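Local coordinates for Fdc1 (Candida dubliniensis, PDB 4ZAD), which probably catalyses the reversible, prenylated-FMN-dependent decarboxylation of aromatic acids such as cinnamic, ferulic and p-coumaric acid to the corresponding vinyl compounds, at residues S353-D358 and V380-N385. Sequence-based numbering, arbitrary orientation.
Sequences SKIVED and VKLKTN
Ile355 and Leu382 are the residues of 353-358 and 380-385 whose CA atoms come nearest, 8.9 Å from Ile355 CA to Leu382 CA, and no hydrogen bond joins the two segments. The contact lies in the C-terminal domain of this UbiD-family enzyme, away from the prenylated-FMN and manganese sites. It joins the helix-to-strand junction leading into edge strand 356-360 of a mixed sheet to the turn after helix 376-381. At that turn Lys383 N donates to Val380 O, and Lys383 leaves helical angles with a positive phi (54°); Asn385 then caps the following helix through Glu388 N. Backbone hydrogen bonding of Ile355 with Asn375 ties the junction to the residue just past the end of neighbouring strand 369-374.

The side-chain contact is small, 132 Å² in total with the largest share on Leu382, and apolar at its centre. Leu382 reaches toward 353-358 with CG anti to its carbonyl carbon (chi1 -70°) and meets the buried Ile355 at about a right angle. Its CD1 methyl faces both branches of the isoleucine, at 3.6 Å from Ile355 CG2 and 3.8 Å from Ile355 CD1. The other methyl, CD2, lies beside the exposed Lys354, whose chain bends at chi3 (-132°) and chi4, bringing its ammonium end rather than its methylenes to the leucine: Lys354 NZ sits 3.7 Å from Leu382 CD2.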
# COMPACT_ATOMS: atom_id res chain seq x y z
N SER A 353 -11.09 -21.21 -14.50
CA SER A 353 -9.86 -21.48 -15.26
C SER A 353 -9.76 -20.79 -16.59
O SER A 353 -8.67 -20.69 -17.12
CB SER A 353 -9.66 -22.96 -15.50
OG SER A 353 -10.73 -23.55 -16.25
N LYS A 354 -10.87 -20.32 -17.14
CA LYS A 354 -10.84 -19.60 -18.43
C LYS A 354 -10.41 -18.14 -18.29
O LYS A 354 -9.86 -17.55 -19.23
CB LYS A 354 -12.23 -19.61 -19.10
CG LYS A 354 -12.81 -20.99 -19.53
CD LYS A 354 -14.06 -20.76 -20.43
CE LYS A 354 -15.32 -21.60 -20.06
NZ LYS A 354 -16.61 -20.78 -20.15
N ILE A 355 -10.71 -17.54 -17.13
CA ILE A 355 -10.53 -16.11 -16.89
C ILE A 355 -9.47 -15.72 -15.88
O ILE A 355 -9.00 -14.60 -15.93
CB ILE A 355 -11.84 -15.43 -16.39
CG1 ILE A 355 -12.32 -16.06 -15.08
CG2 ILE A 355 -12.93 -15.45 -17.48
CD1 ILE A 355 -13.57 -15.43 -14.54
N VAL A 356 -9.11 -16.61 -14.96
CA VAL A 356 -8.16 -16.25 -13.90
C VAL A 356 -6.75 -16.51 -14.33
O VAL A 356 -6.35 -17.66 -14.50
CB VAL A 356 -8.37 -17.05 -12.60
CG1 VAL A 356 -7.21 -16.75 -11.61
CG2 VAL A 356 -9.71 -16.75 -12.00
N GLU A 357 -5.96 -15.44 -14.43
CA GLU A 357 -4.58 -15.57 -14.89
C GLU A 357 -3.59 -15.92 -13.79
O GLU A 357 -2.60 -16.60 -14.04
CB GLU A 357 -4.12 -14.28 -15.56
CG GLU A 357 -4.52 -14.22 -17.04
CD GLU A 357 -4.12 -12.91 -17.72
OE1 GLU A 357 -3.00 -12.41 -17.43
OE2 GLU A 357 -4.92 -12.39 -18.53
N ASP A 358 -3.87 -15.44 -12.58
CA ASP A 358 -2.92 -15.50 -11.46
C ASP A 358 -3.64 -15.06 -10.20
O ASP A 358 -4.63 -14.33 -10.28
CB ASP A 358 -1.72 -14.60 -11.71
CG ASP A 358 -0.53 -15.33 -12.33
OD1 ASP A 358 -0.38 -16.56 -12.18
OD2 ASP A 358 0.29 -14.63 -12.96
N VAL A 380 -15.42 -11.05 -21.06
CA VAL A 380 -16.57 -10.65 -21.89
C VAL A 380 -17.35 -11.88 -22.40
O VAL A 380 -18.59 -11.91 -22.33
CB VAL A 380 -16.15 -9.75 -23.07
CG1 VAL A 380 -17.36 -9.35 -23.88
CG2 VAL A 380 -15.38 -8.53 -22.52
N LYS A 381 -16.63 -12.88 -22.88
CA LYS A 381 -17.26 -14.08 -23.40
C LYS A 381 -18.27 -14.70 -22.42
O LYS A 381 -19.35 -15.17 -22.83
CB LYS A 381 -16.21 -15.11 -23.79
CG LYS A 381 -15.32 -14.68 -24.98
CD LYS A 381 -14.14 -15.67 -25.26
CE LYS A 381 -13.05 -14.98 -26.14
NZ LYS A 381 -11.93 -15.88 -26.62
N LEU A 382 -17.95 -14.68 -21.12
CA LEU A 382 -18.82 -15.21 -20.08
C LEU A 382 -20.16 -14.50 -19.95
O LEU A 382 -21.10 -15.06 -19.40
CB LEU A 382 -18.13 -15.14 -18.71
CG LEU A 382 -16.95 -16.06 -18.44
CD1 LEU A 382 -16.49 -15.89 -16.98
CD2 LEU A 382 -17.41 -17.46 -18.70
N LYS A 383 -20.23 -13.27 -20.44
CA LYS A 383 -21.49 -12.52 -20.43
C LYS A 383 -22.02 -12.50 -19.00
O LYS A 383 -23.11 -12.98 -18.70
CB LYS A 383 -22.52 -13.10 -21.44
CG LYS A 383 -22.39 -12.50 -22.88
CD LYS A 383 -23.11 -13.35 -23.97
CE LYS A 383 -22.12 -14.25 -24.78
NZ LYS A 383 -22.69 -15.48 -25.50
N THR A 384 -21.21 -11.93 -18.11
CA THR A 384 -21.56 -11.91 -16.70
C THR A 384 -21.53 -10.46 -16.18
O THR A 384 -21.45 -9.51 -16.96
CB THR A 384 -20.61 -12.82 -15.87
OG1 THR A 384 -21.21 -13.10 -14.60
CG2 THR A 384 -19.21 -12.15 -15.68
N ASN A 385 -21.61 -10.32 -14.85
CA ASN A 385 -21.51 -9.02 -14.19
C ASN A 385 -20.76 -9.09 -12.83
O ASN A 385 -20.40 -10.16 -12.35
CB ASN A 385 -22.89 -8.36 -14.07
CG ASN A 385 -23.82 -9.07 -13.12
OD1 ASN A 385 -23.39 -9.71 -12.18
ND2 ASN A 385 -25.12 -8.91 -13.32